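Local structure of heme peroxidase (Bacteroides thetaiotaomicron, 2GVK) at residues F182-D196 with F295-S308. The protein is a dye-decolorizing peroxidase, probably using a bound heme and hydrogen peroxide to oxidise dyes and similar substrates. Numbering follows the deposited sequence.
Sequences FAGGSYVFVQKYIHD and FSTAITGTLFFVPS. With EDO (1,2-ethanediol), chain G.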
loop_
_atom_site.group_PDB
_atom_site.type_symbol
_atom_site.label_atom_id
_atom_site.label_comp_id
_atom_site.label_asym_id
_atom_site.label_seq_id
_atom_site.Cartn_x
_atom_site.Cartn_y
_atom_site.Cartn_z
ATOM N N PHE A 182 15.636 33.354 18.294
ATOM C CA PHE A 182 14.502 32.434 18.117
ATOM C C PHE A 182 14.430 31.850 16.726
ATOM O O PHE A 182 13.428 31.241 16.357
ATOM C CB PHE A 182 13.201 33.143 18.479
ATOM C CG PHE A 182 13.157 33.596 19.909
ATOM C CD1 PHE A 182 12.948 32.669 20.926
ATOM C CD2 PHE A 182 13.508 34.882 20.247
ATOM C CE1 PHE A 182 13.015 33.047 22.237
ATOM C CE2 PHE A 182 13.572 35.269 21.558
ATOM C CZ PHE A 182 13.324 34.343 22.563
ATOM N N ALA A 183 15.531 31.936 15.998
ATOM C CA ALA A 183 15.616 31.344 14.686
ATOM C C ALA A 183 15.338 29.857 14.779
ATOM O O ALA A 183 15.800 29.181 15.712
ATOM C CB ALA A 183 16.998 31.595 14.072
ATOM N N GLY A 184 14.606 29.340 13.801
ATOM C CA GLY A 184 14.166 27.940 13.830
ATOM C C GLY A 184 12.773 27.794 14.431
ATOM O O GLY A 184 12.189 26.726 14.388
ATOM N N GLY A 185 12.259 28.870 15.035
ATOM C CA GLY A 185 10.915 28.859 15.590
ATOM C C GLY A 185 9.874 29.267 14.539
ATOM O O GLY A 185 10.213 29.553 13.375
ATOM N N SER A 186 8.616 29.334 14.961
ATOM C CA SER A 186 7.528 29.698 14.065
ATOM C C SER A 186 6.384 30.342 14.842
ATOM O O SER A 186 6.177 30.037 16.012
ATOM C CB SER A 186 7.009 28.441 13.335
ATOM O OG SER A 186 5.960 28.760 12.424
ATOM N N TYR A 187 5.654 31.233 14.181
ATOM C CA TYR A 187 4.420 31.786 14.714
ATOM C C TYR A 187 3.271 31.046 14.117
ATOM O O TYR A 187 3.087 31.066 12.880
ATOM C CB TYR A 187 4.289 33.283 14.368
ATOM C CG TYR A 187 5.351 34.150 14.996
ATOM C CD1 TYR A 187 5.241 34.554 16.305
ATOM C CD2 TYR A 187 6.453 34.599 14.252
ATOM C CE1 TYR A 187 6.228 35.361 16.896
ATOM C CE2 TYR A 187 7.414 35.417 14.817
ATOM C CZ TYR A 187 7.320 35.761 16.147
ATOM O OH TYR A 187 8.272 36.594 16.721
ATOM N N VAL A 188 2.465 30.404 14.963
ATOM C CA VAL A 188 1.300 29.676 14.484
ATOM C C VAL A 188 0.014 30.288 14.999
ATOM O O VAL A 188 -0.104 30.639 16.166
ATOM C CB VAL A 188 1.379 28.123 14.833
ATOM C CG1 VAL A 188 1.329 27.904 16.292
ATOM C CG2 VAL A 188 0.277 27.367 14.145
ATOM N N PHE A 189 -0.930 30.471 14.092
ATOM C CA PHE A 189 -2.193 31.059 14.427
ATOM C C PHE A 189 -3.298 30.071 14.100
ATOM O O PHE A 189 -3.277 29.450 13.057
ATOM C CB PHE A 189 -2.386 32.378 13.649
ATOM C CG PHE A 189 -3.566 33.176 14.095
ATOM C CD1 PHE A 189 -3.551 33.829 15.295
ATOM C CD2 PHE A 189 -4.694 33.296 13.277
ATOM C CE1 PHE A 189 -4.637 34.548 15.707
ATOM C CE2 PHE A 189 -5.778 34.042 13.688
ATOM C CZ PHE A 189 -5.750 34.662 14.881
ATOM N N VAL A 190 -4.223 29.877 15.040
ATOM C CA VAL A 190 -5.335 28.984 14.830
ATOM C C VAL A 190 -6.682 29.723 14.943
ATOM O O VAL A 190 -6.840 30.665 15.745
ATOM C CB VAL A 190 -5.319 27.789 15.838
ATOM C CG1 VAL A 190 -4.080 26.917 15.623
ATOM C CG2 VAL A 190 -5.416 28.288 17.264
ATOM N N GLN A 191 -7.633 29.314 14.084
ATOM C CA GLN A 191 -9.024 29.762 14.162
ATOM C C GLN A 191 -9.937 28.632 13.833
ATOM O O GLN A 191 -9.773 27.992 12.790
ATOM C CB GLN A 191 -9.320 30.867 13.148
ATOM C CG GLN A 191 -8.611 32.111 13.316
ATOM C CD GLN A 191 -8.905 33.070 12.178
ATOM O OE1 GLN A 191 -8.530 32.812 11.029
ATOM N NE2 GLN A 191 -9.592 34.184 12.489
ATOM N N LYS A 192 -10.965 28.445 14.649
ATOM C CA LYS A 192 -12.083 27.558 14.288
ATOM C C LYS A 192 -13.157 28.360 13.569
ATOM O O LYS A 192 -13.633 29.386 14.092
ATOM C CB LYS A 192 -12.705 26.919 15.515
ATOM C CG LYS A 192 -11.935 25.823 16.073
ATOM C CD LYS A 192 -12.536 25.351 17.424
ATOM C CE LYS A 192 -13.803 24.587 17.235
ATOM N NZ LYS A 192 -14.368 24.132 18.574
ATOM N N TYR A 193 -13.518 27.908 12.368
ATOM C CA TYR A 193 -14.604 28.490 11.602
ATOM C C TYR A 193 -15.790 27.536 11.546
ATOM O O TYR A 193 -15.615 26.343 11.307
ATOM C CB TYR A 193 -14.166 28.781 10.180
ATOM C CG TYR A 193 -13.273 29.980 10.025
ATOM C CD1 TYR A 193 -13.813 31.253 9.826
ATOM C CD2 TYR A 193 -11.890 29.848 10.043
ATOM C CE1 TYR A 193 -12.982 32.364 9.623
ATOM C CE2 TYR A 193 -11.056 30.951 9.869
ATOM C CZ TYR A 193 -11.614 32.210 9.661
ATOM O OH TYR A 193 -10.779 33.326 9.494
ATOM N N ILE A 194 -16.976 28.064 11.792
ATOM C CA ILE A 194 -18.228 27.302 11.612
ATOM C C ILE A 194 -18.904 27.781 10.341
ATOM O O ILE A 194 -19.074 28.982 10.140
ATOM C CB ILE A 194 -19.166 27.490 12.808
ATOM C CG1 ILE A 194 -18.451 27.071 14.117
ATOM C CG2 ILE A 194 -20.466 26.698 12.618
ATOM C CD1 ILE A 194 -17.998 25.628 14.145
ATOM N N HIS A 195 -19.278 26.843 9.473
ATOM C CA HIS A 195 -19.858 27.185 8.178
ATOM C C HIS A 195 -21.348 27.150 8.180
ATOM O O HIS A 195 -21.973 26.367 8.929
ATOM C CB HIS A 195 -19.351 26.235 7.110
ATOM C CG HIS A 195 -17.895 26.320 6.887
ATOM N ND1 HIS A 195 -17.282 27.461 6.403
ATOM C CD2 HIS A 195 -16.901 25.431 7.130
ATOM C CE1 HIS A 195 -15.982 27.253 6.325
ATOM N NE2 HIS A 195 -15.723 26.038 6.777
ATOM N N ASP A 196 -21.940 28.026 7.358
ATOM C CA ASP A 196 -23.357 27.973 7.028
ATOM C C ASP A 196 -23.462 27.133 5.769
ATOM O O ASP A 196 -23.456 27.647 4.652
ATOM C CB ASP A 196 -23.891 29.384 6.797
ATOM C CG ASP A 196 -25.399 29.423 6.572
ATOM O OD1 ASP A 196 -26.019 28.349 6.323
ATOM O OD2 ASP A 196 -25.966 30.555 6.602
ATOM N N PHE A 295 -20.033 32.956 4.644
ATOM C CA PHE A 295 -20.452 31.576 4.866
ATOM C C PHE A 295 -19.692 30.918 5.989
ATOM O O PHE A 295 -19.867 29.717 6.245
ATOM C CB PHE A 295 -20.269 30.761 3.580
ATOM C CG PHE A 295 -20.989 31.309 2.428
ATOM C CD1 PHE A 295 -22.311 30.964 2.189
ATOM C CD2 PHE A 295 -20.373 32.222 1.574
ATOM C CE1 PHE A 295 -22.991 31.505 1.122
ATOM C CE2 PHE A 295 -21.058 32.771 0.518
ATOM C CZ PHE A 295 -22.362 32.404 0.285
ATOM N N SER A 296 -18.856 31.696 6.674
ATOM C CA SER A 296 -17.919 31.157 7.669
ATOM C C SER A 296 -17.760 32.117 8.835
ATOM O O SER A 296 -17.342 33.250 8.645
ATOM C CB SER A 296 -16.531 30.925 7.028
ATOM O OG SER A 296 -16.633 30.316 5.754
ATOM N N THR A 297 -17.952 31.621 10.054
ATOM C CA THR A 297 -17.841 32.449 11.234
ATOM C C THR A 297 -16.692 31.995 12.115
ATOM O O THR A 297 -16.650 30.840 12.528
ATOM C CB THR A 297 -19.135 32.406 12.075
ATOM O OG1 THR A 297 -20.262 32.816 11.270
ATOM C CG2 THR A 297 -19.023 33.304 13.239
ATOM N N ALA A 298 -15.749 32.912 12.393
ATOM C CA ALA A 298 -14.637 32.624 13.298
ATOM C C ALA A 298 -15.139 32.641 14.741
ATOM O O ALA A 298 -15.726 33.624 15.180
ATOM C CB ALA A 298 -13.526 33.648 13.118
ATOM N N ILE A 299 -14.902 31.546 15.475
ATOM C CA ILE A 299 -15.317 31.455 16.860
ATOM C C ILE A 299 -14.130 31.320 17.857
ATOM O O ILE A 299 -14.332 31.383 19.078
ATOM C CB ILE A 299 -16.342 30.311 17.085
ATOM C CG1 ILE A 299 -15.717 28.944 16.811
ATOM C CG2 ILE A 299 -17.576 30.533 16.208
ATOM C CD1 ILE A 299 -16.596 27.787 17.273
ATOM N N THR A 300 -12.920 31.116 17.336
ATOM C CA THR A 300 -11.683 31.196 18.146
ATOM C C THR A 300 -10.603 31.893 17.353
ATOM O O THR A 300 -10.721 32.064 16.116
ATOM C CB THR A 300 -11.126 29.791 18.566
ATOM O OG1 THR A 300 -10.750 29.063 17.411
ATOM C CG2 THR A 300 -12.140 28.995 19.361
ATOM N N GLY A 301 -9.578 32.337 18.047
ATOM C CA GLY A 301 -8.427 32.971 17.423
ATOM C C GLY A 301 -7.326 33.144 18.423
ATOM O O GLY A 301 -7.486 33.850 19.401
ATOM N N THR A 302 -6.215 32.444 18.214
ATOM C CA THR A 302 -5.112 32.464 19.174
ATOM C C THR A 302 -3.761 32.316 18.482
ATOM O O THR A 302 -3.593 31.490 17.561
ATOM C CB THR A 302 -5.257 31.324 20.223
ATOM O OG1 THR A 302 -6.621 31.243 20.667
ATOM C CG2 THR A 302 -4.363 31.573 21.400
ATOM N N LEU A 303 -2.790 33.108 18.955
ATOM C CA LEU A 303 -1.404 33.025 18.490
ATOM C C LEU A 303 -0.542 32.207 19.461
ATOM O O LEU A 303 -0.602 32.395 20.681
ATOM C CB LEU A 303 -0.796 34.438 18.340
ATOM C CG LEU A 303 0.691 34.519 17.993
ATOM C CD1 LEU A 303 0.967 33.941 16.640
ATOM C CD2 LEU A 303 1.179 35.974 18.059
ATOM N N PHE A 304 0.278 31.336 18.903
ATOM C CA PHE A 304 1.263 30.581 19.678
ATOM C C PHE A 304 2.644 30.666 19.027
ATOM O O PHE A 304 2.765 30.801 17.818
ATOM C CB PHE A 304 0.873 29.084 19.797
ATOM C CG PHE A 304 -0.506 28.836 20.377
ATOM C CD1 PHE A 304 -1.640 28.845 19.558
ATOM C CD2 PHE A 304 -0.661 28.520 21.712
ATOM C CE1 PHE A 304 -2.900 28.554 20.082
ATOM C CE2 PHE A 304 -1.943 28.295 22.250
ATOM C CZ PHE A 304 -3.053 28.319 21.426
ATOM N N PHE A 305 3.661 30.547 19.852
ATOM C CA PHE A 305 5.024 30.444 19.412
ATOM C C PHE A 305 5.490 28.998 19.512
ATOM O O PHE A 305 5.423 28.376 20.584
ATOM C CB PHE A 305 5.950 31.360 20.251
ATOM C CG PHE A 305 7.399 31.140 19.991
ATOM C CD1 PHE A 305 7.931 31.359 18.734
ATOM C CD2 PHE A 305 8.239 30.709 21.003
ATOM C CE1 PHE A 305 9.281 31.137 18.481
ATOM C CE2 PHE A 305 9.600 30.490 20.757
ATOM C CZ PHE A 305 10.115 30.708 19.506
ATOM N N VAL A 306 6.001 28.494 18.397
ATOM C CA VAL A 306 6.486 27.158 18.267
ATOM C C VAL A 306 8.038 27.190 18.216
ATOM O O VAL A 306 8.622 27.550 17.182
ATOM C CB VAL A 306 5.952 26.541 16.964
ATOM C CG1 VAL A 306 6.491 25.095 16.756
ATOM C CG2 VAL A 306 4.457 26.564 16.952
ATOM N N PRO A 307 8.700 26.863 19.330
ATOM C CA PRO A 307 10.161 26.990 19.356
ATOM C C PRO A 307 10.871 25.933 18.522
ATOM O O PRO A 307 10.321 24.886 18.263
ATOM C CB PRO A 307 10.516 26.829 20.868
ATOM C CG PRO A 307 9.343 26.226 21.486
ATOM C CD PRO A 307 8.144 26.437 20.624
ATOM N N SER A 308 12.100 26.219 18.112
ATOM C CA SER A 308 12.929 25.209 17.516
ATOM C C SER A 308 13.077 24.059 18.520
ATOM O O SER A 308 12.873 24.242 19.712
ATOM C CB SER A 308 14.296 25.776 17.177
ATOM O OG SER A 308 15.031 26.038 18.364
HETATM C C1 EDO G . -7.904 28.473 20.886
HETATM O O1 EDO G . -8.025 29.215 19.697
HETATM C C2 EDO G . -9.265 28.411 21.628
HETATM O O2 EDO G . -9.559 29.672 22.300
HETATM O O HOH W 1 13.131 29.024 18.360
HETATM O O HOH W 2 15.865 28.664 18.379
HETATM O O HOH W 3 9.873 25.373 15.017
HETATM O O HOH W 4 -10.650 34.597 15.083
HETATM O O HOH W 5 -21.345 30.659 9.896
#
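Val188 and Phe304 face each other as a hydrogen-bonded antiparallel pair, their backbones joined in both directions, and Val188 CG1 meets Val306 CG2 at a tight 3.5 Å. On the other face of the sheet the Phe189 ring leans across to strand 302-306: with CG anti to the backbone N (chi1 -171°), CD1 comes within 3.3 Å of Thr302 O. Cutting this side chain back to an alanine is likely to open a gap beside Gly301 and Leu303 and to leave Phe92, which meets the ring edge-to-face, without its partner. The pairing slips by one residue at 299-301, where a side chain stands in for a carbonyl: Lys192 N donates to Thr300 OG1 at 2.8 Å, while Ile299 N returns a nearly straight bond to Lys192 O (173°). Water 4 links Gln191 NE2 to Thr300 O, and Tyr193 OH donates to Gln191 OE1 at 2.8 Å from above the plane of the amide carbonyl. Further along, His195 ND1 makes weak bonds at its ring edge to Phe295 O and to Ser296 OG, itself tied to Leu292 O; NE2 is held by Thr261. The two strands lie inside the large antiparallel sheet, between strands 66-72 and 258-267, with helix 270-281 packed against Phe189, Gln191 and Tyr193, consistent with the beta-barrel fold of these peroxidases.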